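Local coordinates for SxtG (Microseira wollei, PDB 6U1R), which acts as an amidinotransferase in saxitoxin biosynthesis, probably transferring an amidino group by way of a covalent enzyme intermediate, at residues Pro274-Val279 against Trp347-Ile352; Ala319-Leu324 against Glu338-Ala343; Asp225-Lys230 against Thr267-Leu272; His98-Glu103 against Arg330-Lys335. All coordinates share one frame; numbering follows the deposited sequence.

Contact 1: Pro274-Val279 against Trp347-Ile352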
loop_
_atom_site.group_PDB
_atom_site.type_symbol
_atom_site.label_atom_id
_atom_site.label_comp_id
_atom_site.label_asym_id
_atom_site.label_seq_id
_atom_site.Cartn_x
_atom_site.Cartn_y
_atom_site.Cartn_z
ATOM N N PRO A 274 -6.360 -1.547 -31.086
ATOM C CA PRO A 274 -6.005 -0.194 -31.525
ATOM C C PRO A 274 -7.055 0.366 -32.471
ATOM O O PRO A 274 -7.413 -0.270 -33.462
ATOM C CB PRO A 274 -4.638 -0.388 -32.200
ATOM C CG PRO A 274 -4.069 -1.579 -31.497
ATOM C CD PRO A 274 -5.253 -2.498 -31.281
ATOM N N GLY A 275 -7.589 1.539 -32.132
ATOM C CA GLY A 275 -8.612 2.215 -32.906
ATOM C C GLY A 275 -10.038 1.716 -32.720
ATOM O O GLY A 275 -10.923 2.177 -33.452
ATOM N N LYS A 276 -10.293 0.781 -31.793
ATOM C CA LYS A 276 -11.611 0.158 -31.627
ATOM C C LYS A 276 -11.997 0.117 -30.150
ATOM O O LYS A 276 -11.348 -0.573 -29.365
ATOM C CB LYS A 276 -11.611 -1.273 -32.182
ATOM C CG LYS A 276 -11.105 -1.415 -33.621
ATOM C CD LYS A 276 -12.007 -0.706 -34.600
ATOM C CE LYS A 276 -11.406 -0.712 -36.015
ATOM N NZ LYS A 276 -11.300 -2.087 -36.534
ATOM N N ILE A 277 -13.076 0.799 -29.779
ATOM C CA ILE A 277 -13.515 0.829 -28.389
ATOM C C ILE A 277 -15.022 0.610 -28.325
ATOM O O ILE A 277 -15.792 1.277 -29.025
ATOM C CB ILE A 277 -13.082 2.139 -27.698
ATOM C CG1 ILE A 277 -13.382 2.107 -26.196
ATOM C CG2 ILE A 277 -13.668 3.380 -28.399
ATOM C CD1 ILE A 277 -12.568 3.141 -25.422
ATOM N N LEU A 278 -15.426 -0.348 -27.495
ATOM C CA LEU A 278 -16.813 -0.744 -27.301
ATOM C C LEU A 278 -17.449 0.101 -26.201
ATOM O O LEU A 278 -16.895 0.208 -25.096
ATOM C CB LEU A 278 -16.837 -2.226 -26.929
ATOM C CG LEU A 278 -18.144 -2.970 -26.660
ATOM C CD1 LEU A 278 -18.954 -3.088 -27.932
ATOM C CD2 LEU A 278 -17.844 -4.357 -26.099
ATOM N N VAL A 279 -18.629 0.673 -26.484
ATOM C CA VAL A 279 -19.258 1.626 -25.580
ATOM C C VAL A 279 -20.700 1.224 -25.288
ATOM O O VAL A 279 -21.430 0.766 -26.173
ATOM C CB VAL A 279 -19.199 3.054 -26.163
ATOM C CG1 VAL A 279 -19.922 4.004 -25.274
ATOM C CG2 VAL A 279 -17.754 3.462 -26.345
ATOM N N TRP A 347 -18.048 -6.486 -36.789
ATOM C CA TRP A 347 -16.972 -5.513 -36.624
ATOM C C TRP A 347 -15.587 -6.082 -36.939
ATOM O O TRP A 347 -14.602 -5.346 -36.829
ATOM C CB TRP A 347 -16.979 -4.960 -35.190
ATOM C CG TRP A 347 -18.094 -3.992 -34.891
ATOM C CD1 TRP A 347 -18.636 -3.066 -35.741
ATOM C CD2 TRP A 347 -18.798 -3.859 -33.649
ATOM N NE1 TRP A 347 -19.641 -2.368 -35.098
ATOM C CE2 TRP A 347 -19.756 -2.836 -33.815
ATOM C CE3 TRP A 347 -18.711 -4.506 -32.410
ATOM C CZ2 TRP A 347 -20.621 -2.444 -32.793
ATOM C CZ3 TRP A 347 -19.570 -4.115 -31.393
ATOM C CH2 TRP A 347 -20.527 -3.097 -31.599
ATOM N N GLY A 348 -15.489 -7.354 -37.300
ATOM C CA GLY A 348 -14.237 -7.956 -37.719
ATOM C C GLY A 348 -13.511 -8.789 -36.684
ATOM O O GLY A 348 -12.377 -9.215 -36.943
ATOM N N PHE A 349 -14.105 -9.013 -35.517
ATOM C CA PHE A 349 -13.486 -9.825 -34.486
ATOM C C PHE A 349 -13.878 -11.289 -34.669
ATOM O O PHE A 349 -14.734 -11.636 -35.484
ATOM C CB PHE A 349 -13.883 -9.296 -33.100
ATOM C CG PHE A 349 -13.421 -7.889 -32.843
ATOM C CD1 PHE A 349 -12.130 -7.636 -32.389
ATOM C CD2 PHE A 349 -14.271 -6.812 -33.059
ATOM C CE1 PHE A 349 -11.700 -6.344 -32.148
ATOM C CE2 PHE A 349 -13.844 -5.503 -32.825
ATOM C CZ PHE A 349 -12.566 -5.263 -32.368
ATOM N N LYS A 350 -13.227 -12.165 -33.900
ATOM C CA LYS A 350 -13.477 -13.608 -33.944
ATOM C C LYS A 350 -13.950 -14.052 -32.564
ATOM O O LYS A 350 -13.128 -14.359 -31.687
ATOM C CB LYS A 350 -12.226 -14.385 -34.353
ATOM C CG LYS A 350 -11.727 -14.099 -35.769
ATOM C CD LYS A 350 -12.786 -14.365 -36.830
ATOM C CE LYS A 350 -12.239 -14.172 -38.244
ATOM N NZ LYS A 350 -13.222 -14.640 -39.268
ATOM N N PRO A 351 -15.259 -14.095 -32.326
ATOM C CA PRO A 351 -15.754 -14.460 -30.995
ATOM C C PRO A 351 -15.505 -15.928 -30.685
ATOM O O PRO A 351 -15.629 -16.803 -31.549
ATOM C CB PRO A 351 -17.257 -14.155 -31.071
ATOM C CG PRO A 351 -17.428 -13.308 -32.263
ATOM C CD PRO A 351 -16.347 -13.667 -33.216
ATOM N N ILE A 352 -15.114 -16.183 -29.441
ATOM C CA ILE A 352 -15.023 -17.525 -28.891
ATOM C C ILE A 352 -16.029 -17.579 -27.754
ATOM O O ILE A 352 -15.905 -16.832 -26.775
ATOM C CB ILE A 352 -13.599 -17.848 -28.413
ATOM C CG1 ILE A 352 -12.615 -17.694 -29.578
ATOM C CG2 ILE A 352 -13.553 -19.251 -27.830
ATOM C CD1 ILE A 352 -11.175 -17.543 -29.172
HETATM O O HOH W 1 -14.486 -2.535 -36.779
#
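Lys276 reaches across to Phe349 and Trp347 with both ends of its side chain. CB comes up to the edge of the Phe349 ring, near its plane, 4.1 Å from CZ, and CG has already moved off. The first torsion sets CG beside the backbone N (chi1 -53°), a bend at chi2 turns CD and CE away from the ring toward the end of helix 338-346, and another at chi4 (64°) places NZ. There NZ gives a hydrogen bond to a water at 3.2 Å, and that water donates to Trp347 O at 2.8 Å. Gly348 follows with positive phi, closing the helix in a Schellman motif. Two residues after Lys276, Leu278 makes the apolar part of the contact: CD1 meets the indole obliquely, 3.7 Å from Trp347 CZ3, and the side chains cross at about a right angle. Leu272 and Leu299 pack on Phe349, so strands 269-273 and 297-300, the sheet neighbours of 276-279, also meet the turn before strand 350-354. No direct hydrogen bond joins the two segments. The chemistry is a greasy seam with a charged, water-bridged margin, where the ammonium should sit favourably near the negative end of the helix dipole.

Contact 2: Ala319-Leu324 against Glu338-Ala343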
loop_
_atom_site.group_PDB
_atom_site.type_symbol
_atom_site.label_atom_id
_atom_site.label_comp_id
_atom_site.label_asym_id
_atom_site.label_seq_id
_atom_site.Cartn_x
_atom_site.Cartn_y
_atom_site.Cartn_z
ATOM N N ALA A 319 -23.850 -7.025 -18.741
ATOM C CA ALA A 319 -22.722 -7.917 -18.501
ATOM C C ALA A 319 -22.052 -8.390 -19.789
ATOM O O ALA A 319 -20.898 -8.842 -19.739
ATOM C CB ALA A 319 -23.178 -9.133 -17.691
ATOM N N GLY A 320 -22.738 -8.306 -20.934
ATOM C CA GLY A 320 -22.181 -8.793 -22.185
ATOM C C GLY A 320 -20.954 -8.040 -22.653
ATOM O O GLY A 320 -20.175 -8.586 -23.452
ATOM N N LEU A 321 -20.775 -6.786 -22.206
ATOM C CA LEU A 321 -19.596 -5.997 -22.557
ATOM C C LEU A 321 -18.324 -6.442 -21.834
ATOM O O LEU A 321 -17.233 -6.015 -22.230
ATOM C CB LEU A 321 -19.839 -4.504 -22.267
ATOM C CG LEU A 321 -20.600 -3.707 -23.330
ATOM C CD1 LEU A 321 -22.095 -3.912 -23.209
ATOM C CD2 LEU A 321 -20.250 -2.233 -23.211
ATOM N N ASN A 322 -18.424 -7.287 -20.799
ATOM C CA ASN A 322 -17.265 -7.661 -19.989
ATOM C C ASN A 322 -16.454 -8.752 -20.688
ATOM O O ASN A 322 -16.137 -9.782 -20.086
ATOM C CB ASN A 322 -17.758 -8.123 -18.611
ATOM C CG ASN A 322 -16.694 -8.084 -17.540
ATOM O OD1 ASN A 322 -16.386 -9.113 -16.913
ATOM N ND2 ASN A 322 -16.174 -6.889 -17.264
ATOM N N VAL A 323 -16.085 -8.509 -21.948
ATOM C CA VAL A 323 -15.353 -9.473 -22.770
ATOM C C VAL A 323 -13.866 -9.473 -22.435
ATOM O O VAL A 323 -13.359 -8.561 -21.768
ATOM C CB VAL A 323 -15.558 -9.169 -24.267
ATOM C CG1 VAL A 323 -17.021 -9.398 -24.669
ATOM C CG2 VAL A 323 -15.106 -7.735 -24.588
ATOM N N LEU A 324 -13.156 -10.497 -22.910
ATOM C CA LEU A 324 -11.711 -10.638 -22.710
ATOM C C LEU A 324 -11.074 -10.882 -24.072
ATOM O O LEU A 324 -11.453 -11.826 -24.768
ATOM C CB LEU A 324 -11.369 -11.789 -21.751
ATOM C CG LEU A 324 -9.866 -12.072 -21.562
ATOM C CD1 LEU A 324 -9.210 -10.916 -20.843
ATOM C CD2 LEU A 324 -9.592 -13.391 -20.830
ATOM N N GLU A 338 -26.231 -13.124 -27.673
ATOM C CA GLU A 338 -26.244 -13.317 -29.119
ATOM C C GLU A 338 -26.096 -12.014 -29.882
ATOM O O GLU A 338 -25.385 -12.010 -30.902
ATOM C CB GLU A 338 -27.520 -14.065 -29.533
ATOM C CG GLU A 338 -27.559 -15.507 -29.034
ATOM C CD GLU A 338 -28.884 -16.194 -29.340
ATOM O OE1 GLU A 338 -29.525 -15.839 -30.350
ATOM O OE2 GLU A 338 -29.289 -17.076 -28.561
ATOM N N PRO A 339 -26.707 -10.900 -29.473
ATOM C CA PRO A 339 -26.454 -9.640 -30.188
ATOM C C PRO A 339 -24.997 -9.208 -30.141
ATOM O O PRO A 339 -24.439 -8.796 -31.174
ATOM C CB PRO A 339 -27.388 -8.646 -29.476
ATOM C CG PRO A 339 -28.512 -9.522 -28.941
ATOM C CD PRO A 339 -27.812 -10.776 -28.502
ATOM N N MET A 340 -24.342 -9.309 -28.976
ATOM C CA MET A 340 -22.922 -8.977 -28.909
ATOM C C MET A 340 -22.097 -9.863 -29.835
ATOM O O MET A 340 -21.177 -9.371 -30.495
ATOM C CB MET A 340 -22.402 -9.092 -27.476
ATOM C CG MET A 340 -20.966 -8.606 -27.302
ATOM S SD MET A 340 -20.774 -6.815 -27.571
ATOM C CE MET A 340 -21.545 -6.197 -26.116
ATOM N N ILE A 341 -22.377 -11.174 -29.862
ATOM C CA ILE A 341 -21.617 -12.092 -30.717
ATOM C C ILE A 341 -21.720 -11.656 -32.176
ATOM O O ILE A 341 -20.715 -11.588 -32.899
ATOM C CB ILE A 341 -22.105 -13.542 -30.521
ATOM C CG1 ILE A 341 -21.755 -14.015 -29.108
ATOM C CG2 ILE A 341 -21.474 -14.499 -31.558
ATOM C CD1 ILE A 341 -22.539 -15.230 -28.657
ATOM N N LYS A 342 -22.935 -11.328 -32.621
ATOM C CA LYS A 342 -23.125 -10.914 -34.009
ATOM C C LYS A 342 -22.422 -9.593 -34.303
ATOM O O LYS A 342 -21.770 -9.446 -35.345
ATOM C CB LYS A 342 -24.618 -10.794 -34.330
ATOM C CG LYS A 342 -24.856 -10.264 -35.759
ATOM C CD LYS A 342 -26.316 -10.190 -36.117
ATOM C CE LYS A 342 -26.468 -9.523 -37.487
ATOM N NZ LYS A 342 -27.891 -9.154 -37.748
ATOM N N ALA A 343 -22.544 -8.614 -33.400
ATOM C CA ALA A 343 -21.894 -7.325 -33.623
ATOM C C ALA A 343 -20.379 -7.472 -33.677
ATOM O O ALA A 343 -19.715 -6.882 -34.544
ATOM C CB ALA A 343 -22.303 -6.339 -32.533
#
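Met340 lays its terminal methyl against Leu321, CE standing 3.7 Å from CD1, with CG of the leucine almost as near. The two side chains cross at about a right angle, so the methionine brings a tip to the flank of the leucine. That tip gets there because CG is anti to the backbone N (chi1 -173°) and the chain then bends twice, at chi2 and chi3, which curls the methyl toward the 3-10 turn. The same CE lies 3.8 Å from Gly320 O, and Met340 CG is at 3.9 Å from that oxygen, giving the thioether arm a backbone carbonyl as well as a leucine to rest on. Gly320 has no side chain between the turn and the helix, and the backbones approach to 6.8 Å between Gly320 CA and Met340 CA. Leu278 of strand 276-279 touches both Leu321 and Met340. Just beyond, Asn322 centres an inverse gamma turn and accepts a hydrogen bond through OD1 from the backbone N of Cys368, the predicted amidino-cysteine residue. Between helix and turn themselves no hydrogen bond forms: the contact is buried and rests on dispersion, with at most a faint electrostatic pull between the carbonyl oxygen and the methyl and methylene beside sulfur.

Contact 3: Asp225-Lys230 against Thr267-Leu272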
loop_
_atom_site.group_PDB
_atom_site.type_symbol
_atom_site.label_atom_id
_atom_site.label_comp_id
_atom_site.label_asym_id
_atom_site.label_seq_id
_atom_site.Cartn_x
_atom_site.Cartn_y
_atom_site.Cartn_z
ATOM N N ASP A 225 -2.344 6.040 -22.499
ATOM C CA ASP A 225 -3.610 6.656 -22.123
ATOM C C ASP A 225 -4.476 5.616 -21.429
ATOM O O ASP A 225 -4.679 4.516 -21.959
ATOM C CB ASP A 225 -4.312 7.240 -23.351
ATOM C CG ASP A 225 -3.501 8.332 -23.983
ATOM O OD1 ASP A 225 -3.499 9.447 -23.427
ATOM O OD2 ASP A 225 -2.830 8.062 -25.008
ATOM N N ILE A 226 -4.962 5.971 -20.234
ATOM C CA ILE A 226 -5.803 5.127 -19.391
ATOM C C ILE A 226 -7.119 5.869 -19.148
ATOM O O ILE A 226 -7.124 7.088 -18.936
ATOM C CB ILE A 226 -5.078 4.805 -18.062
ATOM C CG1 ILE A 226 -3.835 3.945 -18.315
ATOM C CG2 ILE A 226 -6.010 4.099 -17.064
ATOM C CD1 ILE A 226 -2.874 3.891 -17.150
ATOM N N PHE A 227 -8.230 5.154 -19.217
ATOM C CA PHE A 227 -9.551 5.747 -19.011
ATOM C C PHE A 227 -10.139 5.238 -17.704
ATOM O O PHE A 227 -10.102 4.035 -17.438
ATOM C CB PHE A 227 -10.467 5.425 -20.184
ATOM C CG PHE A 227 -9.981 6.009 -21.467
ATOM C CD1 PHE A 227 -10.343 7.295 -21.831
ATOM C CD2 PHE A 227 -9.101 5.316 -22.269
ATOM C CE1 PHE A 227 -9.873 7.860 -22.988
ATOM C CE2 PHE A 227 -8.621 5.891 -23.440
ATOM C CZ PHE A 227 -9.012 7.168 -23.786
ATOM N N GLY A 228 -10.673 6.155 -16.893
ATOM C CA GLY A 228 -11.298 5.784 -15.638
ATOM C C GLY A 228 -12.603 6.532 -15.445
ATOM O O GLY A 228 -12.982 7.380 -16.259
ATOM N N GLN A 229 -13.284 6.196 -14.356
ATOM C CA GLN A 229 -14.485 6.908 -13.940
ATOM C C GLN A 229 -14.504 7.012 -12.421
ATOM O O GLN A 229 -13.974 6.151 -11.722
ATOM C CB GLN A 229 -15.764 6.187 -14.405
ATOM C CG GLN A 229 -15.852 4.761 -13.845
ATOM C CD GLN A 229 -17.156 4.042 -14.138
ATOM O OE1 GLN A 229 -17.943 4.458 -14.996
ATOM N NE2 GLN A 229 -17.393 2.934 -13.418
ATOM N N LYS A 230 -15.144 8.068 -11.919
ATOM C CA LYS A 230 -15.631 8.067 -10.544
ATOM C C LYS A 230 -16.783 7.069 -10.406
ATOM O O LYS A 230 -17.496 6.787 -11.367
ATOM C CB LYS A 230 -16.094 9.474 -10.150
ATOM C CG LYS A 230 -14.956 10.519 -10.083
ATOM C CD LYS A 230 -15.455 11.900 -9.632
ATOM C CE LYS A 230 -15.584 11.960 -8.119
ATOM N NZ LYS A 230 -16.064 13.288 -7.685
ATOM N N THR A 267 -18.145 -2.744 -17.932
ATOM C CA THR A 267 -19.353 -2.903 -18.738
ATOM C C THR A 267 -19.783 -1.581 -19.366
ATOM O O THR A 267 -20.900 -1.493 -19.895
ATOM C CB THR A 267 -20.527 -3.485 -17.930
ATOM O OG1 THR A 267 -20.887 -2.615 -16.859
ATOM C CG2 THR A 267 -20.192 -4.843 -17.375
ATOM N N THR A 268 -18.908 -0.567 -19.359
ATOM C CA THR A 268 -19.206 0.778 -19.840
ATOM C C THR A 268 -18.329 1.178 -21.014
ATOM O O THR A 268 -18.850 1.639 -22.054
ATOM C CB THR A 268 -19.044 1.795 -18.686
ATOM O OG1 THR A 268 -19.984 1.513 -17.629
ATOM C CG2 THR A 268 -19.228 3.242 -19.173
ATOM N N LEU A 269 -17.009 0.995 -20.883
ATOM C CA LEU A 269 -16.022 1.459 -21.860
ATOM C C LEU A 269 -14.968 0.364 -21.967
ATOM O O LEU A 269 -14.203 0.160 -21.015
ATOM C CB LEU A 269 -15.406 2.782 -21.403
ATOM C CG LEU A 269 -14.596 3.570 -22.431
ATOM C CD1 LEU A 269 -15.494 4.330 -23.395
ATOM C CD2 LEU A 269 -13.631 4.503 -21.731
ATOM N N MET A 270 -14.912 -0.323 -23.108
ATOM C CA MET A 270 -14.034 -1.482 -23.287
ATOM C C MET A 270 -13.197 -1.360 -24.559
ATOM O O MET A 270 -13.678 -1.667 -25.666
ATOM C CB MET A 270 -14.846 -2.765 -23.291
ATOM C CG MET A 270 -15.377 -3.079 -21.882
ATOM S SD MET A 270 -14.005 -3.512 -20.799
ATOM C CE MET A 270 -13.925 -5.298 -21.101
ATOM N N PRO A 271 -11.939 -0.953 -24.437
ATOM C CA PRO A 271 -11.017 -1.023 -25.579
ATOM C C PRO A 271 -10.867 -2.463 -26.042
ATOM O O PRO A 271 -10.611 -3.364 -25.240
ATOM C CB PRO A 271 -9.699 -0.470 -25.010
ATOM C CG PRO A 271 -10.102 0.276 -23.759
ATOM C CD PRO A 271 -11.290 -0.436 -23.223
ATOM N N LEU A 272 -11.015 -2.684 -27.348
ATOM C CA LEU A 272 -10.870 -4.028 -27.904
ATOM C C LEU A 272 -9.607 -4.224 -28.732
ATOM O O LEU A 272 -9.086 -5.333 -28.766
ATOM C CB LEU A 272 -12.076 -4.387 -28.780
ATOM C CG LEU A 272 -13.447 -4.324 -28.098
ATOM C CD1 LEU A 272 -14.531 -4.787 -29.056
ATOM C CD2 LEU A 272 -13.468 -5.147 -26.821
HETATM O O HOH W 2 -20.361 3.119 -15.447
#
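Phe227 and Leu269 are brought together by different first torsions: the phenylalanine sets CG beside its backbone N (chi1 -63°), whereas the leucine turns CG anti to N (chi1 -167°) and holds CD2 out toward the other strand. CD2 lands 3.6 Å from Phe227 CB and 4.0 Å from CG, against the root of the aromatic side chain and oblique to its ring. The strands face each other at a distance, with 8.3 Å between Phe227 CA and Leu269 CA, and side chains rather than backbone bonds bridge the gap. A second, polar link runs from Gln229 to Thr268. Gln229 OE1 and Thr268 OG1 are 4.4 Å apart, too far to bond, but one water spans them, donating to OE1 at 2.8 Å and lying 2.7 Å from OG1. Gln229 NE2 is meanwhile taken by Asp218 OD1, so both ends of the amide have a partner and its rotation should be fixed. The Gln229 side chain is about 5 Å from that of His264, a predicted active-site residue. Strand 225-229 is the middle strand of the sheet with 219-222 and 251-255; there the Phe227 ring meets His253, and Ile255 touches Leu269. Strand 269-273 is an outer strand of a separate sheet, backed by Ile277 and Val279 of strand 276-279.

Contact 4: His98-Glu103 against Arg330-Lys335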
loop_
_atom_site.group_PDB
_atom_site.type_symbol
_atom_site.label_atom_id
_atom_site.label_comp_id
_atom_site.label_asym_id
_atom_site.label_seq_id
_atom_site.Cartn_x
_atom_site.Cartn_y
_atom_site.Cartn_z
ATOM N N HIS A 98 -10.329 -24.016 -19.730
ATOM C CA HIS A 98 -10.005 -24.939 -20.820
ATOM C C HIS A 98 -9.889 -24.192 -22.155
ATOM O O HIS A 98 -8.979 -24.457 -22.949
ATOM C CB HIS A 98 -11.058 -26.045 -20.931
ATOM C CG HIS A 98 -10.843 -27.223 -20.018
ATOM N ND1 HIS A 98 -9.601 -27.734 -19.715
ATOM C CD2 HIS A 98 -11.737 -28.011 -19.372
ATOM C CE1 HIS A 98 -9.733 -28.772 -18.904
ATOM N NE2 HIS A 98 -11.020 -28.960 -18.680
ATOM N N ILE A 99 -10.801 -23.255 -22.416
ATOM C CA ILE A 99 -10.710 -22.432 -23.626
ATOM C C ILE A 99 -9.410 -21.634 -23.645
ATOM O O ILE A 99 -8.692 -21.604 -24.656
ATOM C CB ILE A 99 -11.937 -21.509 -23.739
ATOM C CG1 ILE A 99 -13.205 -22.358 -23.946
ATOM C CG2 ILE A 99 -11.738 -20.511 -24.882
ATOM C CD1 ILE A 99 -14.519 -21.571 -24.003
ATOM N N LEU A 100 -9.110 -20.932 -22.552
ATOM C CA LEU A 100 -7.879 -20.146 -22.491
ATOM C C LEU A 100 -6.652 -20.998 -22.797
ATOM O O LEU A 100 -5.766 -20.588 -23.560
ATOM C CB LEU A 100 -7.735 -19.500 -21.112
ATOM C CG LEU A 100 -8.715 -18.370 -20.770
ATOM C CD1 LEU A 100 -8.548 -17.977 -19.295
ATOM C CD2 LEU A 100 -8.500 -17.165 -21.654
ATOM N N GLU A 101 -6.571 -22.178 -22.185
ATOM C CA GLU A 101 -5.420 -23.047 -22.396
ATOM C C GLU A 101 -5.370 -23.572 -23.829
ATOM O O GLU A 101 -4.285 -23.659 -24.425
ATOM C CB GLU A 101 -5.458 -24.189 -21.382
ATOM C CG GLU A 101 -5.274 -23.684 -19.932
ATOM C CD GLU A 101 -5.484 -24.759 -18.860
ATOM O OE1 GLU A 101 -6.257 -25.721 -19.080
ATOM O OE2 GLU A 101 -4.891 -24.610 -17.770
ATOM N N ALA A 102 -6.514 -23.953 -24.387
ATOM C CA ALA A 102 -6.529 -24.415 -25.772
ATOM C C ALA A 102 -6.094 -23.316 -26.721
ATOM O O ALA A 102 -5.488 -23.589 -27.768
ATOM C CB ALA A 102 -7.921 -24.913 -26.132
ATOM N N GLU A 103 -6.387 -22.066 -26.376
ATOM C CA GLU A 103 -5.959 -20.931 -27.180
ATOM C C GLU A 103 -4.516 -20.493 -26.883
ATOM O O GLU A 103 -4.101 -19.435 -27.372
ATOM C CB GLU A 103 -6.934 -19.768 -26.973
ATOM C CG GLU A 103 -8.345 -20.056 -27.456
ATOM C CD GLU A 103 -8.423 -20.261 -28.961
ATOM O OE1 GLU A 103 -7.611 -19.654 -29.692
ATOM O OE2 GLU A 103 -9.296 -21.043 -29.404
ATOM N N ARG A 330 -9.258 -12.236 -31.429
ATOM C CA ARG A 330 -9.992 -13.257 -30.698
ATOM C C ARG A 330 -10.533 -12.685 -29.392
ATOM O O ARG A 330 -9.778 -12.098 -28.607
ATOM C CB ARG A 330 -9.088 -14.451 -30.395
ATOM C CG ARG A 330 -8.695 -15.305 -31.629
ATOM C CD ARG A 330 -7.696 -16.405 -31.231
ATOM N NE ARG A 330 -6.420 -15.846 -30.788
ATOM C CZ ARG A 330 -5.520 -16.467 -30.018
ATOM N NH1 ARG A 330 -5.744 -17.688 -29.558
ATOM N NH2 ARG A 330 -4.387 -15.849 -29.688
ATOM N N VAL A 331 -11.828 -12.869 -29.164
ATOM C CA VAL A 331 -12.528 -12.278 -28.020
ATOM C C VAL A 331 -13.458 -13.317 -27.404
ATOM O O VAL A 331 -14.263 -13.934 -28.108
ATOM C CB VAL A 331 -13.310 -11.007 -28.436
ATOM C CG1 VAL A 331 -14.220 -11.257 -29.627
ATOM C CG2 VAL A 331 -14.100 -10.445 -27.255
ATOM N N ILE A 332 -13.342 -13.525 -26.081
ATOM C CA ILE A 332 -14.226 -14.431 -25.361
ATOM C C ILE A 332 -15.468 -13.647 -24.959
ATOM O O ILE A 332 -15.368 -12.544 -24.394
ATOM C CB ILE A 332 -13.518 -15.061 -24.145
ATOM C CG1 ILE A 332 -12.398 -16.008 -24.632
ATOM C CG2 ILE A 332 -14.505 -15.832 -23.271
ATOM C CD1 ILE A 332 -11.547 -16.587 -23.556
ATOM N N VAL A 333 -16.637 -14.217 -25.246
ATOM C CA VAL A 333 -17.922 -13.552 -25.056
ATOM C C VAL A 333 -18.928 -14.620 -24.650
ATOM O O VAL A 333 -18.781 -15.802 -24.986
ATOM C CB VAL A 333 -18.327 -12.792 -26.343
ATOM C CG1 VAL A 333 -18.192 -13.677 -27.527
ATOM C CG2 VAL A 333 -19.737 -12.216 -26.265
ATOM N N GLU A 334 -19.942 -14.207 -23.893
ATOM C CA GLU A 334 -20.838 -15.157 -23.245
ATOM C C GLU A 334 -21.924 -15.658 -24.201
ATOM O O GLU A 334 -22.489 -14.899 -24.995
ATOM C CB GLU A 334 -21.470 -14.517 -22.011
ATOM C CG GLU A 334 -21.860 -15.519 -20.910
ATOM C CD GLU A 334 -23.141 -16.299 -21.211
ATOM O OE1 GLU A 334 -24.083 -15.723 -21.804
ATOM O OE2 GLU A 334 -23.220 -17.492 -20.826
ATOM N N LYS A 335 -22.252 -16.944 -24.057
ATOM C CA LYS A 335 -23.044 -17.670 -25.047
ATOM C C LYS A 335 -24.437 -17.083 -25.248
ATOM O O LYS A 335 -24.965 -17.105 -26.369
ATOM C CB LYS A 335 -23.129 -19.141 -24.628
ATOM C CG LYS A 335 -24.033 -19.999 -25.503
ATOM C CD LYS A 335 -23.663 -21.484 -25.394
ATOM C CE LYS A 335 -24.564 -22.368 -26.259
ATOM N NZ LYS A 335 -24.948 -23.638 -25.559
#
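Arg330 NH1 grips Glu103 twice, in a salt bridge to OE1 at 2.7 Å and a longer hydrogen bond to the backbone O at 3.2 Å. This clasp holds the end of helix 83-102 to the middle strand of a three-stranded mixed sheet, within the alpha/beta propeller characteristic of the amidinotransferase family. Both oxygens lie at the guanidinium edge, close to its plane. The carboxylate is turned 59° from that plane and uses the anti lone pair of OE1, pointing away from its other oxygen; this bond is somewhat bent (149° at the hydrogen), while the one to Glu103 O is straighter (162°) and meets a carbonyl lone pair. A bend at Arg330 chi3 and another at Glu103 chi2 swing the two groups together. Asp327 takes Arg330 NE in a second salt bridge, so the cation is shared between two acids, and the positive charge of Arg330 probably also suits the carbonyl end of the helix. Glu103 is the first residue past the helical turns, its N still bonded to Ile99 O. Inward, the contact becomes apolar. Ile99 and Ile332 slide past each other in opposite directions, CG2 of the former 4.1 Å from CD1 of the latter. Leu100 approaches Ile332 at about a right angle, and its CD2 comes to 3.6 Å from the same CD1 methyl.

How the contacts relate
Contacts 1, 2 and 4 adjoin along the succession of strand 330-334, helix 338-346 and strand 350-354. Contact 4 is joined to contact 1 by Ile352 N to Val331 O at 2.7 Å, and to contact 2 by Leu324 O to Ile332 N at 2.9 Å. Contacts 1 and 2 meet at Pro351 CG and Ile341 O, 3.8 Å apart. Contact 3 shares a sheet with contact 1, where Leu278 N meets Met270 O at 2.9 Å, and joins it to the sheet of 225-229; it touches contact 2 at Leu321 O and Met270 CG, 3.5 Å. Toward the predicted active site, contact 3 comes nearest, about 5 Å between the side chains of Gln229 and His264; Leu321 is about 10 Å from Cys368, side chain to side chain.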